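Local coordinates for protein isomerase/lactonizing enzyme (Agrobacterium tumefaciens, PDB 1RVK) that is of unknown function but, as a magnesium-binding member of the enolase superfamily, probably catalyses an isomerisation or lactonisation begun by proton abstraction beside a carboxylate, at residues G23-G28 with S136-D141; V33-L38 with H49-P54; K67-G72 with Q83-W88; V131-S136 with Y328-L333; E305-G310 with K323-Y328. All coordinates share one frame; numbering follows the deposited sequence.

How the contacts relate
Contacts 4 and 5 lie in the barrel and share Tyr328. Contact 4 pairs strands 130-137 and 328-333 and is buried; contact 5, also buried, ties strand 306-308 to the loop leading into the latter. Contact 1 shares Ser136 with contact 4 and sets the 23-28 segment against the chain leaving strand 130-137. Contacts 2 and 3 belong to the N-terminal domain: a partly buried hairpin, and a helix pair about 24 Å from the centre of the chain. Backbone ladders govern contacts 2 and 4, a carboxylate gripping backbone N-H groups marks contact 5, one imidazole bond and a water serve contact 1, and contact 3 is apolar apart from a water.

Contact 1. Residues G23-G28 with S136-D141; sequences GHAHPG and SIMCGD
Residues His24 to Pro27 pass Met138 to Asp141 nearly at right angles, their end-to-end directions 81° apart, and no direct backbone hydrogen bond joins the two. A water fills that role instead, donating to Ala25 O and accepting from Cys139 N at 2.7 and 2.8 Å. The selenomethionine Met138 has CG beside its backbone N (chi1 -72°) and is extended from there on, which brings selenium within 3.8 Å of both His26 CA and Pro27 CD and sets the methyl CE 4.0 Å from Ala25 CB. A long, flexible, polarisable chain suits such a reach. Cys139 SG packs against His24, 3.8 Å from CB, and approaches the imidazole obliquely. His26 supplies the direct polar link: NE2 donates to Gly140 O over 3.2 Å. The oxygen lies close to the imidazole plane, yet the donor sits above the carbonyl plane and the N-H...O angle is a bent 136°. The Asp141 carboxylate serves other partners, including His334 and Leu143 N. The side chain of Cys139 is about 8 Å from the bound magnesium ion; an N-terminal segment ending in strand 25-28 thus lies beside the barrel mouth, consistent with the capping role of this domain in the superfamily. Chemically, NE2 of His26 acts as the protonated donor, with Gly140 O its acceptor, while water joins Ala25 O to Cys139 N.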
# COMPACT_ATOMS: atom_id res chain seq x y z
N GLY A 23 8.85 -12.16 3.36
CA GLY A 23 8.24 -11.15 2.50
C GLY A 23 8.53 -9.69 2.85
O GLY A 23 7.90 -8.80 2.29
N HIS A 24 9.46 -9.45 3.77
CA HIS A 24 9.79 -8.07 4.15
C HIS A 24 10.86 -7.51 3.22
O HIS A 24 11.83 -8.19 2.89
CB HIS A 24 10.26 -8.03 5.60
CG HIS A 24 9.33 -8.70 6.56
ND1 HIS A 24 7.99 -8.38 6.64
CD2 HIS A 24 9.54 -9.69 7.46
CE1 HIS A 24 7.41 -9.15 7.55
NE2 HIS A 24 8.33 -9.95 8.06
N ALA A 25 10.68 -6.25 2.81
CA ALA A 25 11.62 -5.60 1.90
C ALA A 25 12.90 -5.12 2.57
O ALA A 25 12.89 -4.66 3.71
CB ALA A 25 10.94 -4.42 1.20
N HIS A 26 14.01 -5.23 1.84
CA HIS A 26 15.32 -4.80 2.32
C HIS A 26 16.16 -4.38 1.12
O HIS A 26 15.93 -4.84 0.00
CB HIS A 26 16.06 -5.94 3.02
CG HIS A 26 15.39 -6.43 4.26
ND1 HIS A 26 14.76 -7.65 4.33
CD2 HIS A 26 15.25 -5.86 5.48
CE1 HIS A 26 14.25 -7.81 5.54
NE2 HIS A 26 14.54 -6.74 6.26
N PRO A 27 17.13 -3.49 1.34
CA PRO A 27 17.98 -3.07 0.23
C PRO A 27 19.09 -4.11 0.07
O PRO A 27 19.60 -4.65 1.05
CB PRO A 27 18.50 -1.72 0.69
CG PRO A 27 18.66 -1.92 2.16
CD PRO A 27 17.40 -2.68 2.55
N GLY A 28 19.45 -4.40 -1.18
CA GLY A 28 20.49 -5.37 -1.43
C GLY A 28 21.20 -5.07 -2.74
O GLY A 28 21.17 -3.94 -3.22
N SER A 136 7.55 6.24 5.05
CA SER A 136 7.38 4.90 5.60
C SER A 136 8.71 4.15 5.49
O SER A 136 9.11 3.75 4.40
CB SER A 136 6.28 4.17 4.82
OG SER A 136 5.68 3.16 5.60
N ILE A 137 9.37 3.96 6.63
CA ILE A 137 10.67 3.29 6.68
C ILE A 137 10.61 1.76 6.60
O ILE A 137 9.80 1.13 7.27
CB ILE A 137 11.42 3.68 7.96
CG1 ILE A 137 11.52 5.21 8.06
CG2 ILE A 137 12.82 3.08 7.96
CD1 ILE A 137 12.11 5.71 9.36
N MSE A 138 11.49 1.18 5.79
CA MSE A 138 11.56 -0.27 5.63
C MSE A 138 11.79 -0.99 6.96
O MSE A 138 12.28 -0.40 7.93
CB MSE A 138 12.71 -0.67 4.70
CG MSE A 138 12.50 -0.38 3.23
SE MSE A 138 13.86 -1.27 2.16
CE MSE A 138 13.01 -1.11 0.43
N CYS A 139 11.46 -2.28 6.98
CA CYS A 139 11.66 -3.11 8.16
C CYS A 139 13.14 -3.05 8.53
O CYS A 139 13.99 -2.81 7.67
CB CYS A 139 11.27 -4.56 7.88
SG CYS A 139 9.51 -4.83 7.60
N GLY A 140 13.44 -3.29 9.80
CA GLY A 140 14.82 -3.26 10.24
C GLY A 140 15.68 -4.35 9.62
O GLY A 140 15.18 -5.36 9.13
N ASP A 141 16.99 -4.14 9.64
CA ASP A 141 17.93 -5.11 9.09
C ASP A 141 19.15 -5.26 9.98
O ASP A 141 19.14 -4.86 11.15
CB ASP A 141 18.35 -4.70 7.67
CG ASP A 141 18.82 -3.26 7.59
OD1 ASP A 141 19.68 -2.86 8.40
OD2 ASP A 141 18.34 -2.53 6.70
O HOH W 1 10.62 -3.45 4.54

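Contact 2. Residues V33-L38 with H49-P54; sequences VEQAML and HSFTAP
Met37, a selenomethionine, lies alongside the ring of Phe51, both side chains pointing the same way from a non-hydrogen-bonded pair of an antiparallel beta hairpin. This hairpin, strands 30-42 and 47-52, forms two of the three strands of the sheet in the N-terminal domain. CB of Met37 comes 3.6 Å from Phe51 CE1, and the selenium stands obliquely to the ring, 3.7 Å from Phe51 CZ, in a Met-aromatic contact. CG lies anti to the backbone N (chi1 178°), and the next torsion is also extended, which carries the selenium out as far as the end of the ring; helix 373-378 covers the same face through Ile376. From the other face Leu38, Ser50 and Thr52 pack on helix 98-116, and Ala36 on Val57. Ala36, Ser50 and Thr52, being small, suit close packing there. Two hydrogen-bonded pairs make the ladder, Ala36 with Thr52 and Leu38 with Ser50, and its straightest link runs from Leu38 N to Ser50 O at 2.8 Å and 171°. Gln35 bends at chi2 (67°) and brings OE1 back over the neighbouring strand, 3.4 Å from Phe51 CB, though no hydrogen bond to Thr52 results. Beyond the ladder Pro54, which has no N-H to offer a strand partner, packs its ring on the chain instead, with CD 3.4 Å from Glu34 O.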
# COMPACT_ATOMS: atom_id res chain seq x y z
N VAL A 33 14.45 -8.04 -11.53
CA VAL A 33 13.26 -8.68 -10.99
C VAL A 33 12.15 -8.69 -12.03
O VAL A 33 11.94 -7.69 -12.72
CB VAL A 33 12.77 -7.93 -9.73
CG1 VAL A 33 11.48 -8.55 -9.22
CG2 VAL A 33 13.85 -7.96 -8.66
N GLU A 34 11.45 -9.81 -12.15
CA GLU A 34 10.36 -9.90 -13.11
C GLU A 34 9.13 -9.14 -12.62
O GLU A 34 8.68 -9.33 -11.49
CB GLU A 34 9.99 -11.36 -13.36
CG GLU A 34 10.97 -12.11 -14.25
CD GLU A 34 10.52 -13.53 -14.54
OE1 GLU A 34 9.29 -13.77 -14.55
OE2 GLU A 34 11.38 -14.40 -14.76
N GLN A 35 8.61 -8.28 -13.48
CA GLN A 35 7.43 -7.48 -13.17
C GLN A 35 6.41 -7.73 -14.27
O GLN A 35 6.78 -7.96 -15.42
CB GLN A 35 7.79 -5.99 -13.12
CG GLN A 35 6.60 -5.07 -12.87
CD GLN A 35 6.00 -5.23 -11.48
OE1 GLN A 35 4.95 -4.68 -11.18
NE2 GLN A 35 6.68 -5.99 -10.63
N ALA A 36 5.12 -7.69 -13.94
CA ALA A 36 4.11 -7.92 -14.96
C ALA A 36 3.21 -6.71 -15.15
O ALA A 36 2.91 -5.98 -14.20
CB ALA A 36 3.27 -9.14 -14.59
N MSE A 37 2.79 -6.48 -16.39
CA MSE A 37 1.89 -5.38 -16.70
C MSE A 37 0.66 -5.98 -17.35
O MSE A 37 0.76 -6.72 -18.33
CB MSE A 37 2.54 -4.37 -17.65
CG MSE A 37 1.59 -3.22 -18.03
SE MSE A 37 2.35 -1.83 -19.18
CE MSE A 37 2.53 -2.87 -20.81
N LEU A 38 -0.50 -5.68 -16.78
CA LEU A 38 -1.77 -6.15 -17.31
C LEU A 38 -2.37 -5.04 -18.17
O LEU A 38 -2.42 -3.89 -17.74
CB LEU A 38 -2.73 -6.49 -16.16
CG LEU A 38 -4.12 -7.05 -16.45
CD1 LEU A 38 -4.99 -6.02 -17.14
CD2 LEU A 38 -4.00 -8.31 -17.30
N HIS A 49 -3.85 0.11 -18.23
CA HIS A 49 -2.76 -0.73 -17.72
C HIS A 49 -2.61 -0.69 -16.21
O HIS A 49 -3.02 0.27 -15.55
CB HIS A 49 -1.43 -0.27 -18.32
CG HIS A 49 -1.51 0.11 -19.76
ND1 HIS A 49 -1.48 -0.81 -20.78
CD2 HIS A 49 -1.63 1.32 -20.36
CE1 HIS A 49 -1.58 -0.19 -21.94
NE2 HIS A 49 -1.68 1.11 -21.71
N SER A 50 -2.00 -1.74 -15.66
CA SER A 50 -1.74 -1.82 -14.23
C SER A 50 -0.62 -2.84 -13.98
O SER A 50 -0.53 -3.84 -14.68
CB SER A 50 -3.01 -2.20 -13.47
OG SER A 50 -2.89 -1.82 -12.11
N PHE A 51 0.21 -2.57 -12.98
CA PHE A 51 1.35 -3.43 -12.66
C PHE A 51 1.16 -4.31 -11.44
O PHE A 51 0.46 -3.94 -10.49
CB PHE A 51 2.59 -2.56 -12.45
CG PHE A 51 2.99 -1.78 -13.67
CD1 PHE A 51 3.77 -2.37 -14.66
CD2 PHE A 51 2.54 -0.47 -13.85
CE1 PHE A 51 4.11 -1.66 -15.81
CE2 PHE A 51 2.87 0.24 -15.01
CZ PHE A 51 3.66 -0.36 -15.99
N THR A 52 1.79 -5.48 -11.46
CA THR A 52 1.73 -6.42 -10.34
C THR A 52 2.77 -7.52 -10.53
O THR A 52 3.46 -7.56 -11.54
CB THR A 52 0.33 -7.07 -10.20
OG1 THR A 52 0.23 -7.71 -8.92
CG2 THR A 52 0.10 -8.10 -11.30
N ALA A 53 2.88 -8.40 -9.54
CA ALA A 53 3.83 -9.50 -9.61
C ALA A 53 3.32 -10.55 -10.60
O ALA A 53 2.13 -10.83 -10.66
CB ALA A 53 4.01 -10.13 -8.23
N PRO A 54 4.23 -11.15 -11.39
CA PRO A 54 3.91 -12.17 -12.39
C PRO A 54 2.93 -13.26 -11.98
O PRO A 54 1.98 -13.55 -12.71
CB PRO A 54 5.28 -12.73 -12.75
CG PRO A 54 6.18 -11.54 -12.61
CD PRO A 54 5.69 -10.93 -11.31

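Contact 3. Residues K67-G72 with Q83-W88; sequences KKVLIG and QDLAHW
The indole of Trp88 takes Lys68 at its edge, where CB lies in the ring plane 3.7 Å from CH2, while one face carries the carbonyl oxygen of Asp84 from the preceding turn of its own helix, offset toward the rim. Val69 comes to the same six-membered ring obliquely, CG2 standing 3.5 Å from CZ3, as the two side chains run antiparallel alongside each other. This valine is the centre of the contact between helix 59-70 and helix 78-89. With CG1 anti to the backbone N (chi1 172°), its two methyls spread over different partners: CG1 reaches Asp84 CB at 3.8 Å, and CG2 is wedged between the indole and Leu85. The approach of CG2 to Leu85 CD1 is 3.3 Å, short for two methyl carbons. A beta-branched residue suits the spot because its two methyls, held on a short, stiff side chain, can meet Asp84, Leu85 and Trp88 at once. Lys68 gives only its aliphatic root to the indole, and its extended chain carries the ammonium group away. Leu85 and Leu70 pack on Val104 and its neighbours of helix 98-116, joining the pair to the rest of the N-terminal domain. Beside Asp84 a water lies 3.0 Å from Val69 O and 2.7 Å from Asp84 OD2, but other acceptors compete for its protons. No direct hydrogen bond crosses between the segments; the chemistry implies cohesion by shape and apolar burial, with polar groups kept to the margin.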
# COMPACT_ATOMS: atom_id res chain seq x y z
N LYS A 67 -10.27 -13.47 -18.26
CA LYS A 67 -10.82 -13.33 -19.61
C LYS A 67 -12.30 -13.69 -19.68
O LYS A 67 -13.07 -13.02 -20.36
CB LYS A 67 -10.04 -14.20 -20.60
CG LYS A 67 -8.68 -13.62 -20.96
CD LYS A 67 -7.97 -14.47 -21.99
CE LYS A 67 -6.67 -13.81 -22.42
NZ LYS A 67 -5.92 -14.63 -23.41
N LYS A 68 -12.70 -14.74 -18.96
CA LYS A 68 -14.09 -15.17 -18.96
C LYS A 68 -15.05 -14.11 -18.44
O LYS A 68 -16.21 -14.07 -18.82
CB LYS A 68 -14.25 -16.44 -18.12
CG LYS A 68 -13.56 -17.66 -18.70
CD LYS A 68 -13.84 -18.87 -17.83
CE LYS A 68 -13.20 -20.13 -18.39
NZ LYS A 68 -13.48 -21.29 -17.51
N VAL A 69 -14.56 -13.24 -17.56
CA VAL A 69 -15.39 -12.18 -17.01
C VAL A 69 -15.38 -10.91 -17.85
O VAL A 69 -16.42 -10.30 -18.09
CB VAL A 69 -14.95 -11.81 -15.57
CG1 VAL A 69 -15.71 -10.58 -15.08
CG2 VAL A 69 -15.20 -12.99 -14.64
N LEU A 70 -14.19 -10.52 -18.31
CA LEU A 70 -14.03 -9.28 -19.06
C LEU A 70 -14.31 -9.25 -20.57
O LEU A 70 -14.97 -8.34 -21.05
CB LEU A 70 -12.62 -8.72 -18.85
CG LEU A 70 -12.17 -8.35 -17.43
CD1 LEU A 70 -10.83 -7.62 -17.51
CD2 LEU A 70 -13.20 -7.46 -16.77
N ILE A 71 -13.79 -10.22 -21.31
CA ILE A 71 -13.97 -10.24 -22.76
C ILE A 71 -15.41 -10.12 -23.22
O ILE A 71 -16.27 -10.90 -22.80
CB ILE A 71 -13.33 -11.50 -23.38
CG1 ILE A 71 -11.84 -11.55 -23.06
CG2 ILE A 71 -13.53 -11.49 -24.90
CD1 ILE A 71 -11.04 -10.40 -23.65
N GLY A 72 -15.67 -9.14 -24.07
CA GLY A 72 -17.01 -8.92 -24.61
C GLY A 72 -17.91 -8.08 -23.72
O GLY A 72 -19.10 -7.93 -24.00
N GLN A 83 -17.91 -7.50 -9.09
CA GLN A 83 -18.76 -8.44 -8.39
C GLN A 83 -18.71 -9.82 -9.04
O GLN A 83 -18.79 -10.83 -8.34
CB GLN A 83 -20.21 -7.92 -8.34
CG GLN A 83 -20.38 -6.61 -7.55
CD GLN A 83 -20.29 -6.77 -6.03
OE1 GLN A 83 -20.33 -5.78 -5.29
NE2 GLN A 83 -20.18 -8.01 -5.56
N ASP A 84 -18.57 -9.88 -10.36
CA ASP A 84 -18.49 -11.18 -11.04
C ASP A 84 -17.23 -11.93 -10.61
O ASP A 84 -17.27 -13.14 -10.38
CB ASP A 84 -18.47 -11.03 -12.57
CG ASP A 84 -19.85 -10.76 -13.16
OD1 ASP A 84 -20.87 -11.10 -12.51
OD2 ASP A 84 -19.91 -10.23 -14.29
N LEU A 85 -16.12 -11.21 -10.51
CA LEU A 85 -14.85 -11.81 -10.10
C LEU A 85 -14.91 -12.23 -8.63
O LEU A 85 -14.43 -13.30 -8.26
CB LEU A 85 -13.71 -10.81 -10.29
CG LEU A 85 -12.69 -10.87 -11.44
CD1 LEU A 85 -13.01 -11.96 -12.43
CD2 LEU A 85 -12.65 -9.50 -12.10
N ALA A 86 -15.50 -11.38 -7.80
CA ALA A 86 -15.61 -11.67 -6.37
C ALA A 86 -16.40 -12.96 -6.15
O ALA A 86 -16.07 -13.76 -5.28
CB ALA A 86 -16.29 -10.50 -5.65
N HIS A 87 -17.45 -13.13 -6.94
CA HIS A 87 -18.31 -14.30 -6.86
C HIS A 87 -17.59 -15.60 -7.19
O HIS A 87 -17.97 -16.67 -6.72
CB HIS A 87 -19.50 -14.10 -7.81
CG HIS A 87 -20.30 -15.34 -8.07
ND1 HIS A 87 -20.70 -15.73 -9.33
CD2 HIS A 87 -20.78 -16.29 -7.22
CE1 HIS A 87 -21.38 -16.85 -9.26
NE2 HIS A 87 -21.45 -17.22 -7.99
N TRP A 88 -16.53 -15.52 -8.00
CA TRP A 88 -15.78 -16.72 -8.39
C TRP A 88 -14.61 -17.06 -7.49
O TRP A 88 -13.97 -18.10 -7.67
CB TRP A 88 -15.26 -16.57 -9.83
CG TRP A 88 -16.30 -16.76 -10.89
CD1 TRP A 88 -17.62 -17.06 -10.71
CD2 TRP A 88 -16.09 -16.70 -12.31
NE1 TRP A 88 -18.25 -17.18 -11.93
CE2 TRP A 88 -17.33 -16.97 -12.93
CE3 TRP A 88 -14.98 -16.45 -13.12
CZ2 TRP A 88 -17.49 -17.00 -14.32
CZ3 TRP A 88 -15.13 -16.47 -14.50
CH2 TRP A 88 -16.38 -16.75 -15.09
O HOH W 2 -19.04 -10.84 -16.82

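Contact 4. Residues V131-S136 with Y328-L333; sequences VLAYGS and YERGLL
Ser136 OG donates to Glu329 OE1 over 2.8 Å, using the anti lone pair of that oxygen, between two parallel strands that are the first and last of the barrel. Strands 130-137 and 328-333 thus close the modified TIM barrel of the enolase superfamily. Four bonds of the regular ladder zip them together: Tyr328 N to Leu132 O, Tyr134 N to Tyr328 O, Arg330 N to Tyr134 O, and Ser136 N to Arg330 O, the last almost straight at 177°. Glu329 projects to the barrel interior about 5 Å from the magnesium ion, its chain extended with CG anti to the backbone N (chi1 -176°). Its OE1 also takes a salt bridge from Lys169, and OE2 is met by Arg280 and the N-H of Gly310. These partners fix the carboxylate in place. Glu329 CA lies over one face of the Tyr134 ring, offset toward its rim, while the phenol oxygen is hydrogen-bonded to Lys169 and not to the carboxylate. On the outer face Ala133 CB meets the edge of the Tyr328 ring at CD1, 3.9 Å away, a closeness that suits a small residue; the Tyr328 hydroxyl is satisfied by Asp351 and Thr312, and the Arg330 guanidinium by Asp340, Tyr165 and the carbonyl of Asp351. Past Gly331, whose backbone angles would crowd any side chain, a cis peptide precedes Leu332, and Ser136 O accepts a fifth backbone bond from Leu333 N at 2.8 Å.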
# COMPACT_ATOMS: atom_id res chain seq x y z
N VAL A 131 -1.50 16.10 -1.17
CA VAL A 131 -1.75 15.54 0.15
C VAL A 131 -0.45 15.26 0.87
O VAL A 131 0.55 14.90 0.25
CB VAL A 131 -2.56 14.22 0.05
CG1 VAL A 131 -1.77 13.18 -0.73
CG2 VAL A 131 -2.89 13.71 1.45
N LEU A 132 -0.47 15.44 2.19
CA LEU A 132 0.70 15.19 3.00
C LEU A 132 1.03 13.71 2.94
O LEU A 132 0.14 12.86 2.89
CB LEU A 132 0.44 15.56 4.47
CG LEU A 132 0.29 17.04 4.82
CD1 LEU A 132 -0.12 17.16 6.28
CD2 LEU A 132 1.61 17.77 4.58
N ALA A 133 2.32 13.40 2.94
CA ALA A 133 2.77 12.02 2.90
C ALA A 133 3.70 11.78 4.08
O ALA A 133 4.39 12.69 4.53
CB ALA A 133 3.51 11.74 1.60
N TYR A 134 3.69 10.56 4.61
CA TYR A 134 4.61 10.25 5.69
C TYR A 134 5.68 9.35 5.10
O TYR A 134 5.41 8.60 4.15
CB TYR A 134 3.91 9.57 6.89
CG TYR A 134 3.24 8.22 6.68
CD1 TYR A 134 3.99 7.04 6.63
CD2 TYR A 134 1.85 8.12 6.61
CE1 TYR A 134 3.36 5.79 6.52
CE2 TYR A 134 1.22 6.89 6.50
CZ TYR A 134 1.97 5.73 6.46
OH TYR A 134 1.32 4.52 6.38
N GLY A 135 6.90 9.45 5.61
CA GLY A 135 7.97 8.62 5.11
C GLY A 135 7.87 7.29 5.81
O GLY A 135 8.07 7.21 7.02
N SER A 136 7.55 6.24 5.05
CA SER A 136 7.38 4.90 5.60
C SER A 136 8.71 4.15 5.49
O SER A 136 9.11 3.75 4.40
CB SER A 136 6.28 4.17 4.82
OG SER A 136 5.68 3.16 5.60
N TYR A 328 -0.76 9.90 2.64
CA TYR A 328 -0.47 9.04 1.51
C TYR A 328 0.80 8.40 2.06
O TYR A 328 1.65 9.09 2.64
CB TYR A 328 -0.13 9.83 0.25
CG TYR A 328 0.64 9.02 -0.78
CD1 TYR A 328 1.99 9.27 -1.02
CD2 TYR A 328 0.02 8.01 -1.52
CE1 TYR A 328 2.70 8.54 -1.97
CE2 TYR A 328 0.72 7.27 -2.48
CZ TYR A 328 2.07 7.55 -2.70
OH TYR A 328 2.76 6.86 -3.66
N GLU A 329 0.92 7.08 1.93
CA GLU A 329 2.09 6.37 2.44
C GLU A 329 3.18 6.33 1.37
O GLU A 329 3.03 5.65 0.36
CB GLU A 329 1.70 4.95 2.85
CG GLU A 329 2.84 4.17 3.48
CD GLU A 329 2.39 2.86 4.10
OE1 GLU A 329 3.24 2.20 4.72
OE2 GLU A 329 1.19 2.51 3.97
N ARG A 330 4.27 7.07 1.61
CA ARG A 330 5.36 7.13 0.64
C ARG A 330 6.54 6.27 1.11
O ARG A 330 7.19 6.58 2.11
CB ARG A 330 5.80 8.59 0.45
CG ARG A 330 6.50 8.88 -0.88
CD ARG A 330 6.51 10.39 -1.15
NE ARG A 330 6.95 10.72 -2.50
CZ ARG A 330 8.20 11.01 -2.85
NH1 ARG A 330 9.16 11.03 -1.93
NH2 ARG A 330 8.50 11.28 -4.11
N GLY A 331 6.80 5.20 0.37
CA GLY A 331 7.88 4.30 0.72
C GLY A 331 7.70 2.96 0.04
O GLY A 331 6.93 2.87 -0.93
N LEU A 332 8.35 1.91 0.54
CA LEU A 332 9.21 1.98 1.72
C LEU A 332 10.56 2.66 1.46
O LEU A 332 11.12 2.55 0.37
CB LEU A 332 9.42 0.57 2.28
CG LEU A 332 8.12 -0.12 2.69
CD1 LEU A 332 8.41 -1.53 3.17
CD2 LEU A 332 7.44 0.69 3.77
N LEU A 333 11.06 3.33 2.49
CA LEU A 333 12.32 4.08 2.43
C LEU A 333 13.47 3.46 3.22
O LEU A 333 13.26 2.76 4.22
CB LEU A 333 12.09 5.50 2.96
CG LEU A 333 11.51 6.63 2.09
CD1 LEU A 333 10.74 6.11 0.90
CD2 LEU A 333 10.65 7.52 2.96

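Contact 5. Residues E305-G310 with K323-Y328; sequences ECEVHG and KNCRWY
With CG beside the backbone N (chi1 -59°) and the chain bent at chi2 (-62°), Glu307 folds its carboxylate back to the chain at Arg326 and Trp327. There it grips two consecutive backbone N-H groups: OE2 accepts from Arg326 N at 2.9 Å on its syn side, slightly out of the carboxylate plane, and OE1 takes Trp327 N at 3.2 Å through its syn lone pair. A glutamate suits the place because its two oxygens can face two adjacent backbone N-H groups of the loop. OE1 also lies at the edge of the indole, near its plane and 3.5 Å from Trp327 CD1. A water stands 2.6 Å from OE1 and 2.8 Å from Trp327 O. Upstream, Cys306 N donates to Asn324 O at 2.8 Å, where Asn324 centres an inverse gamma turn that presents its carbonyl to the strand. The small, weakly polar thiol of Cys325 fits beside Val308 CG2 at 4.0 Å, with Val319 also against this cysteine. The neighbouring Cys306 O is buried and has no hydrogen-bonding partner. Glu305 OE2 and Arg326 NE are 4.2 Å apart, an attraction of charges only, since no N-H of the guanidinium points at the oxygen. Strand 306-308, helix 313-321 and strand 328-333 make a beta-alpha-beta crossover, and this contact fastens the return loop to the first strand, a unit typical of the barrel of enolase superfamily enzymes.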
# COMPACT_ATOMS: atom_id res chain seq x y z
N GLU A 305 -11.40 7.89 10.34
CA GLU A 305 -10.44 8.07 9.26
C GLU A 305 -10.09 6.66 8.80
O GLU A 305 -10.24 5.70 9.55
CB GLU A 305 -9.18 8.78 9.76
CG GLU A 305 -9.34 10.29 9.88
CD GLU A 305 -8.13 10.95 10.51
OE1 GLU A 305 -7.76 10.55 11.64
OE2 GLU A 305 -7.55 11.87 9.89
N CYS A 306 -9.65 6.53 7.56
CA CYS A 306 -9.27 5.24 7.02
C CYS A 306 -7.97 5.49 6.28
O CYS A 306 -7.96 6.09 5.20
CB CYS A 306 -10.34 4.70 6.07
SG CYS A 306 -10.04 2.99 5.55
N GLU A 307 -6.86 5.06 6.87
CA GLU A 307 -5.54 5.27 6.28
C GLU A 307 -5.24 4.22 5.21
O GLU A 307 -5.39 3.02 5.43
CB GLU A 307 -4.49 5.25 7.39
CG GLU A 307 -4.72 6.34 8.46
CD GLU A 307 -4.66 7.75 7.91
OE1 GLU A 307 -3.78 8.02 7.06
OE2 GLU A 307 -5.47 8.61 8.32
N VAL A 308 -4.82 4.70 4.05
CA VAL A 308 -4.55 3.83 2.91
C VAL A 308 -3.14 3.27 2.87
O VAL A 308 -2.16 4.01 2.84
CB VAL A 308 -4.83 4.58 1.58
CG1 VAL A 308 -4.65 3.64 0.40
CG2 VAL A 308 -6.25 5.15 1.60
N HIS A 309 -3.06 1.94 2.88
CA HIS A 309 -1.79 1.23 2.86
C HIS A 309 -1.19 1.12 1.47
O HIS A 309 -1.87 0.68 0.53
CB HIS A 309 -1.95 -0.18 3.41
CG HIS A 309 -0.79 -1.08 3.11
ND1 HIS A 309 -0.92 -2.27 2.42
CD2 HIS A 309 0.53 -0.96 3.39
CE1 HIS A 309 0.26 -2.83 2.28
NE2 HIS A 309 1.16 -2.06 2.86
N GLY A 310 0.07 1.50 1.34
CA GLY A 310 0.76 1.37 0.07
C GLY A 310 0.94 2.61 -0.77
O GLY A 310 0.11 3.52 -0.76
N LYS A 323 -11.65 12.50 1.79
CA LYS A 323 -11.28 13.45 2.84
C LYS A 323 -10.78 12.82 4.13
O LYS A 323 -9.85 13.33 4.76
CB LYS A 323 -12.47 14.35 3.17
CG LYS A 323 -12.29 15.23 4.40
CD LYS A 323 -13.56 16.03 4.69
CE LYS A 323 -13.43 16.88 5.95
NZ LYS A 323 -13.35 16.04 7.18
N ASN A 324 -11.40 11.70 4.53
CA ASN A 324 -11.05 11.05 5.79
C ASN A 324 -9.84 10.14 5.80
O ASN A 324 -9.92 8.97 6.19
CB ASN A 324 -12.27 10.31 6.35
CG ASN A 324 -12.75 9.19 5.45
OD1 ASN A 324 -13.10 8.11 5.92
ND2 ASN A 324 -12.79 9.45 4.14
N CYS A 325 -8.70 10.68 5.38
CA CYS A 325 -7.44 9.97 5.35
C CYS A 325 -6.38 11.04 5.55
O CYS A 325 -6.28 11.97 4.75
CB CYS A 325 -7.25 9.28 4.00
SG CYS A 325 -5.67 8.41 3.83
N ARG A 326 -5.60 10.93 6.61
CA ARG A 326 -4.59 11.93 6.90
C ARG A 326 -3.39 11.93 5.95
O ARG A 326 -2.85 12.99 5.62
CB ARG A 326 -4.10 11.78 8.35
CG ARG A 326 -3.19 12.90 8.83
CD ARG A 326 -2.64 12.61 10.23
NE ARG A 326 -3.65 12.75 11.28
CZ ARG A 326 -4.01 13.91 11.82
NH1 ARG A 326 -4.94 13.95 12.77
NH2 ARG A 326 -3.45 15.04 11.40
N TRP A 327 -2.98 10.75 5.49
CA TRP A 327 -1.80 10.67 4.63
C TRP A 327 -1.83 9.75 3.43
O TRP A 327 -2.72 8.93 3.24
CB TRP A 327 -0.59 10.17 5.42
CG TRP A 327 -0.44 10.60 6.83
CD1 TRP A 327 -0.99 10.01 7.94
CD2 TRP A 327 0.44 11.62 7.31
NE1 TRP A 327 -0.49 10.60 9.08
CE2 TRP A 327 0.39 11.59 8.72
CE3 TRP A 327 1.27 12.55 6.68
CZ2 TRP A 327 1.15 12.46 9.51
CZ3 TRP A 327 2.02 13.42 7.46
CH2 TRP A 327 1.96 13.36 8.87
N TYR A 328 -0.76 9.90 2.64
CA TYR A 328 -0.47 9.04 1.51
C TYR A 328 0.80 8.40 2.06
O TYR A 328 1.65 9.09 2.64
CB TYR A 328 -0.13 9.83 0.25
CG TYR A 328 0.64 9.02 -0.78
CD1 TYR A 328 1.99 9.27 -1.02
CD2 TYR A 328 0.02 8.01 -1.52
CE1 TYR A 328 2.70 8.54 -1.97
CE2 TYR A 328 0.72 7.27 -2.48
CZ TYR A 328 2.07 7.55 -2.70
OH TYR A 328 2.76 6.86 -3.66
O HOH W 3 -8.07 13.12 7.56
O HOH W 4 -2.63 6.88 5.09